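Local coordinates for metal-bound toxin (PDB 4NRN), which binds two zinc ions and, as a RelE-family toxin of the YafQ subfamily from Helicobacter pylori, probably acts as an RNA endonuclease in a toxin-antitoxin system, at residues L14-L17 with V18-F22; V31-A35 with T36-L40. One frame throughout, in Å; residues are numbered along the deposited sequence.

From the N terminus the chain runs through strand 3-6 into helix 8-19, and interaction 1 closes the end of that helix, turning it with residues 18-22 toward helix 24-35. Interaction 2 does the same for the second helix, leading out through residues 36-40 into the loop before strand 46-48. The two contacts are in series, with no nesting or crossing, and their centres lie about 22 Å apart. Each ends its helix with a Schellman motif, around G21 in the first and E37 in the second. L14, L17 and F22 pack against helix 24-35 or the sheet, while V31, L34 and A35 lie on the sheet.

Interaction 1: residues L14-L17 with V18-F22; sequences LKIL and VKNGF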
ATOM      1  N   LEU A  14       9.290   2.683  -4.331  1.00 32.96           N
ATOM      2  CA  LEU A  14       9.437   3.737  -3.345  1.00 32.40           C
ATOM      3  C   LEU A  14      10.721   4.530  -3.562  1.00 40.41           C
ATOM      4  O   LEU A  14      10.689   5.764  -3.611  1.00 44.92           O
ATOM      5  CB  LEU A  14       9.410   3.141  -1.942  1.00 25.85           C
ATOM      6  CG  LEU A  14       9.369   4.132  -0.783  1.00 30.08           C
ATOM      7  CD1 LEU A  14       8.115   4.999  -0.838  1.00 17.50           C
ATOM      8  CD2 LEU A  14       9.457   3.381   0.537  1.00 32.74           C
ATOM      9  N   LYS A  15      11.842   3.814  -3.685  1.00 39.04           N
ATOM     10  CA  LYS A  15      13.148   4.410  -3.984  1.00 35.22           C
ATOM     11  C   LYS A  15      13.017   5.438  -5.102  1.00 29.96           C
ATOM     12  O   LYS A  15      13.443   6.589  -4.970  1.00 31.47           O
ATOM     13  CB  LYS A  15      14.128   3.311  -4.402  1.00 34.90           C
ATOM     14  CG  LYS A  15      15.581   3.719  -4.408  1.00 46.25           C
ATOM     15  CD  LYS A  15      16.184   3.668  -3.002  1.00 60.08           C
ATOM     16  CE  LYS A  15      17.642   4.144  -2.995  1.00 64.87           C
ATOM     17  NZ  LYS A  15      18.212   4.254  -1.618  1.00 60.22           N
ATOM     18  N   ILE A  16      12.410   4.994  -6.198  1.00 24.32           N
ATOM     19  CA  ILE A  16      12.093   5.835  -7.344  1.00 27.36           C
ATOM     20  C   ILE A  16      11.205   7.030  -6.961  1.00 30.24           C
ATOM     21  O   ILE A  16      11.507   8.175  -7.312  1.00 31.27           O
ATOM     22  CB  ILE A  16      11.414   4.978  -8.445  1.00 41.67           C
ATOM     23  CG1 ILE A  16      12.428   3.993  -9.039  1.00 42.79           C
ATOM     24  CG2 ILE A  16      10.809   5.846  -9.532  1.00 47.20           C
ATOM     25  CD1 ILE A  16      11.812   2.761  -9.708  1.00 41.79           C
ATOM     26  N   LEU A  17      10.116   6.755  -6.241  1.00 26.26           N
ATOM     27  CA  LEU A  17       9.151   7.782  -5.850  1.00 24.11           C
ATOM     28  C   LEU A  17       9.795   8.854  -4.989  1.00 26.26           C
ATOM     29  O   LEU A  17       9.544  10.049  -5.168  1.00 31.56           O
ATOM     30  CB  LEU A  17       7.965   7.156  -5.109  1.00 24.90           C
ATOM     31  CG  LEU A  17       6.656   6.952  -5.887  1.00 27.71           C
ATOM     32  CD1 LEU A  17       6.835   7.148  -7.388  1.00 37.05           C
ATOM     33  CD2 LEU A  17       6.042   5.583  -5.583  1.00 20.05           C
ATOM     34  N   VAL A  18      10.622   8.416  -4.050  1.00 16.38           N
ATOM     35  CA  VAL A  18      11.355   9.328  -3.196  1.00 21.49           C
ATOM     36  C   VAL A  18      12.175  10.282  -4.064  1.00 25.81           C
ATOM     37  O   VAL A  18      12.165  11.496  -3.850  1.00 25.29           O
ATOM     38  CB  VAL A  18      12.257   8.549  -2.220  1.00 24.38           C
ATOM     39  CG1 VAL A  18      13.228   9.469  -1.533  1.00 21.24           C
ATOM     40  CG2 VAL A  18      11.404   7.816  -1.200  1.00 28.44           C
ATOM     41  N   LYS A  19      12.855   9.730  -5.067  1.00 25.52           N
ATOM     42  CA  LYS A  19      13.667  10.529  -5.985  1.00 21.03           C
ATOM     43  C   LYS A  19      12.869  11.615  -6.704  1.00 21.99           C
ATOM     44  O   LYS A  19      13.423  12.646  -7.088  1.00 23.07           O
ATOM     45  CB  LYS A  19      14.380   9.631  -7.007  1.00 21.96           C
ATOM     46  CG  LYS A  19      15.659   8.999  -6.481  1.00 29.53           C
ATOM     47  CD  LYS A  19      16.420   8.248  -7.574  1.00 31.80           C
ATOM     48  CE  LYS A  19      17.461   7.310  -6.963  1.00 28.95           C
ATOM     49  NZ  LYS A  19      18.235   6.559  -7.990  1.00 35.35           N
ATOM     50  N   ASN A  20      11.571  11.387  -6.867  1.00 24.92           N
ATOM     51  CA  ASN A  20      10.694  12.360  -7.514  1.00 26.81           C
ATOM     52  C   ASN A  20       9.888  13.204  -6.533  1.00 18.93           C
ATOM     53  O   ASN A  20       8.921  13.852  -6.924  1.00 26.59           O
ATOM     54  CB  ASN A  20       9.747  11.668  -8.496  1.00 37.72           C
ATOM     55  CG  ASN A  20      10.478  11.043  -9.667  1.00 47.36           C
ATOM     56  OD1 ASN A  20      10.275   9.869  -9.986  1.00 50.41           O
ATOM     57  ND2 ASN A  20      11.344  11.822 -10.307  1.00 44.66           N
ATOM     58  N   GLY A  21      10.283  13.189  -5.263  1.00 14.37           N
ATOM     59  CA  GLY A  21       9.737  14.115  -4.283  1.00 16.46           C
ATOM     60  C   GLY A  21       8.587  13.638  -3.411  1.00 21.07           C
ATOM     61  O   GLY A  21       7.999  14.432  -2.677  1.00 21.19           O
ATOM     62  N   PHE A  22       8.277  12.347  -3.476  1.00 20.82           N
ATOM     63  CA  PHE A  22       7.230  11.745  -2.652  1.00 17.94           C
ATOM     64  C   PHE A  22       7.456  11.958  -1.142  1.00 24.50           C
ATOM     65  O   PHE A  22       8.580  11.855  -0.645  1.00 28.32           O
ATOM     66  CB  PHE A  22       7.146  10.257  -2.975  1.00 19.37           C
ATOM     67  CG  PHE A  22       6.246   9.480  -2.061  1.00 23.64           C
ATOM     68  CD1 PHE A  22       4.873   9.617  -2.144  1.00 32.27           C
ATOM     69  CD2 PHE A  22       6.777   8.598  -1.134  1.00 19.66           C
ATOM     70  CE1 PHE A  22       4.041   8.894  -1.307  1.00 36.35           C
ATOM     71  CE2 PHE A  22       5.960   7.874  -0.300  1.00 22.61           C
ATOM     72  CZ  PHE A  22       4.586   8.017  -0.384  1.00 30.95           C
TER
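The carbonyl oxygen L17 O is gripped by two backbone amides, N20 N at 3.0 Å and F22 N at 3.1 Å, which approach it from opposite faces of its carbonyl plane. The F22 bond is the straighter of the two, 163° at the hydrogen, and the N20 bond is more bent. Together with G21 N bonding to V18 O, the F22 bond makes the Schellman motif that ends helix 8-19. G21 is its C-prime residue; its positive phi brings a backbone conformation that by itself calls for glycine. One turn earlier the helix is still regular: V18 N bonds to L14 O at 2.7 Å, and K19 N bonds to K15 O.

Reversing the chain here brings F22 back beside the helix. With CG anti to the backbone N (chi1 172°), F22 comes across L14, the two side chains at about a right angle. L14 CD1 approaches the ring obliquely, 3.6 Å from F22 CE2, and F22 CB lies 3.9 Å from L17 CB. L14 and F22 both touch L27 of helix 24-35, while L17 and F22 touch L65 of the sheet, so these three side chains bring the end of helix 8-19 against helix 24-35 and the strands. On the other flank the K19 chain runs out extended, starting from CB, which lies 3.2 Å from I16 O.

Interaction 2: residues V31-A35 with T36-L40; sequences VGNLA and TEQPL
L34 and L40 meet on the packed side of this turn, their side chains crossing at about a right angle with L34 CD2 3.9 Å from L40 CD2. The second L40 methyl, CD1, touches both L34 CD2 and N33 CB, the latter at 3.7 Å. L34 thus sits with L40 against one part of it and L67, Y69 and L78 of the sheet against others. Between the two sides runs the backbone of a Schellman motif that ends helix 24-35: Q38 N bonds to N33 O at 3.0 Å and E37 N to L34 O at 2.9 Å, with E37, at positive phi (52°), as the C-prime residue. A regular helical bond, T36 N to G32 O, precedes it.

The exposed side is polar. T36 OG1, set between its backbone N and carbonyl carbon (chi1 59°), donates to Q38 OE1 at 2.8 Å, in the amide plane and on a lone pair. The N33 and Q38 side chains cross at about a right angle. E37 OE2 forms a salt bridge with K73, while a water donates both to E37 OE1 and, at 2.9 Å, to A35 O.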
ATOM      1  N   VAL A  31       0.260   3.340   6.135  1.00 16.36           N
ATOM      2  CA  VAL A  31       0.700   1.987   6.496  1.00 17.24           C
ATOM      3  C   VAL A  31       0.523   1.710   7.986  1.00 21.31           C
ATOM      4  O   VAL A  31       0.207   0.585   8.384  1.00 19.95           O
ATOM      5  CB  VAL A  31       2.166   1.753   6.131  1.00 16.35           C
ATOM      6  CG1 VAL A  31       2.664   0.457   6.770  1.00 15.37           C
ATOM      7  CG2 VAL A  31       2.329   1.716   4.614  1.00 17.62           C
ATOM      8  N   GLY A  32       0.730   2.744   8.802  1.00 19.21           N
ATOM      9  CA  GLY A  32       0.502   2.651  10.232  1.00 15.51           C
ATOM     10  C   GLY A  32      -0.909   2.210  10.567  1.00 17.49           C
ATOM     11  O   GLY A  32      -1.097   1.205  11.256  1.00 16.66           O
ATOM     12  N   ASN A  33      -1.903   2.955  10.086  1.00 18.10           N
ATOM     13  CA  ASN A  33      -3.306   2.606  10.321  1.00 21.31           C
ATOM     14  C   ASN A  33      -3.649   1.219   9.822  1.00 26.59           C
ATOM     15  O   ASN A  33      -4.274   0.427  10.531  1.00 26.68           O
ATOM     16  CB  ASN A  33      -4.243   3.606   9.652  1.00 26.64           C
ATOM     17  CG  ASN A  33      -4.568   4.772  10.542  1.00 35.20           C
ATOM     18  OD1 ASN A  33      -4.637   4.633  11.764  1.00 43.37           O
ATOM     19  ND2 ASN A  33      -4.772   5.937   9.938  1.00 40.04           N
ATOM     20  N   LEU A  34      -3.251   0.930   8.588  1.00 26.81           N
ATOM     21  CA  LEU A  34      -3.521  -0.380   8.016  1.00 22.47           C
ATOM     22  C   LEU A  34      -3.037  -1.484   8.971  1.00 27.47           C
ATOM     23  O   LEU A  34      -3.796  -2.405   9.311  1.00 23.33           O
ATOM     24  CB  LEU A  34      -2.876  -0.499   6.630  1.00 17.38           C
ATOM     25  CG  LEU A  34      -3.617   0.246   5.511  1.00 16.61           C
ATOM     26  CD1 LEU A  34      -2.894   0.120   4.175  1.00 10.55           C
ATOM     27  CD2 LEU A  34      -5.047  -0.264   5.381  1.00 15.76           C
ATOM     28  N   ALA A  35      -1.791  -1.363   9.427  1.00 24.67           N
ATOM     29  CA  ALA A  35      -1.160  -2.365  10.294  1.00 24.98           C
ATOM     30  C   ALA A  35      -1.762  -2.487  11.710  1.00 19.68           C
ATOM     31  O   ALA A  35      -1.686  -3.549  12.319  1.00 26.06           O
ATOM     32  CB  ALA A  35       0.364  -2.135  10.366  1.00 25.72           C
ATOM     33  N   THR A  36      -2.341  -1.413  12.236  1.00 19.53           N
ATOM     34  CA  THR A  36      -3.062  -1.499  13.506  1.00 21.46           C
ATOM     35  C   THR A  36      -4.559  -1.657  13.226  1.00 25.18           C
ATOM     36  O   THR A  36      -5.398  -1.478  14.113  1.00 22.47           O
ATOM     37  CB  THR A  36      -2.810  -0.266  14.426  1.00 25.84           C
ATOM     38  OG1 THR A  36      -3.212   0.938  13.761  1.00 26.02           O
ATOM     39  CG2 THR A  36      -1.337  -0.158  14.814  1.00 20.30           C
ATOM     40  N   GLU A  37      -4.863  -1.977  11.968  1.00 26.43           N
ATOM     41  CA  GLU A  37      -6.213  -2.315  11.501  1.00 26.62           C
ATOM     42  C   GLU A  37      -7.308  -1.301  11.862  1.00 29.96           C
ATOM     43  O   GLU A  37      -8.413  -1.690  12.246  1.00 30.40           O
ATOM     44  CB  GLU A  37      -6.603  -3.727  11.960  1.00 24.94           C
ATOM     45  CG  GLU A  37      -5.550  -4.771  11.617  1.00 23.23           C
ATOM     46  CD  GLU A  37      -5.810  -6.119  12.261  1.00 36.73           C
ATOM     47  OE1 GLU A  37      -5.066  -6.507  13.188  1.00 35.87           O
ATOM     48  OE2 GLU A  37      -6.768  -6.793  11.842  1.00 51.45           O
ATOM     49  N   GLN A  38      -6.999  -0.009  11.723  1.00 21.58           N
ATOM     50  CA  GLN A  38      -7.981   1.049  11.936  1.00 21.15           C
ATOM     51  C   GLN A  38      -8.483   1.581  10.602  1.00 20.62           C
ATOM     52  O   GLN A  38      -7.784   1.472   9.599  1.00 23.13           O
ATOM     53  CB  GLN A  38      -7.356   2.199  12.707  1.00 34.11           C
ATOM     54  CG  GLN A  38      -6.450   1.786  13.832  1.00 44.91           C
ATOM     55  CD  GLN A  38      -5.860   2.993  14.520  1.00 51.56           C
ATOM     56  OE1 GLN A  38      -4.646   3.170  14.556  1.00 51.22           O
ATOM     57  NE2 GLN A  38      -6.724   3.848  15.049  1.00 54.92           N
ATOM     58  N   PRO A  39      -9.691   2.176  10.588  1.00 23.23           N
ATOM     59  CA  PRO A  39     -10.229   2.720   9.333  1.00 31.85           C
ATOM     60  C   PRO A  39      -9.407   3.910   8.830  1.00 41.80           C
ATOM     61  O   PRO A  39      -8.922   4.717   9.635  1.00 39.53           O
ATOM     62  CB  PRO A  39     -11.642   3.191   9.721  1.00 28.17           C
ATOM     63  CG  PRO A  39     -11.930   2.559  11.026  1.00 27.03           C
ATOM     64  CD  PRO A  39     -10.617   2.377  11.712  1.00 24.49           C
ATOM     65  N   LEU A  40      -9.257   4.014   7.511  1.00 44.93           N
ATOM     66  CA  LEU A  40      -8.498   5.110   6.917  1.00 46.13           C
ATOM     67  C   LEU A  40      -9.309   6.400   6.844  1.00 36.93           C
ATOM     68  O   LEU A  40     -10.539   6.379   6.812  1.00 33.68           O
ATOM     69  CB  LEU A  40      -7.997   4.741   5.515  1.00 52.44           C
ATOM     70  CG  LEU A  40      -7.117   3.504   5.319  1.00 53.78           C
ATOM     71  CD1 LEU A  40      -6.048   3.411   6.403  1.00 52.45           C
ATOM     72  CD2 LEU A  40      -7.973   2.247   5.282  1.00 56.32           C
TER
HETATM   73  O   HOH W   1      -3.351  -5.015  14.132  1.00 29.48           O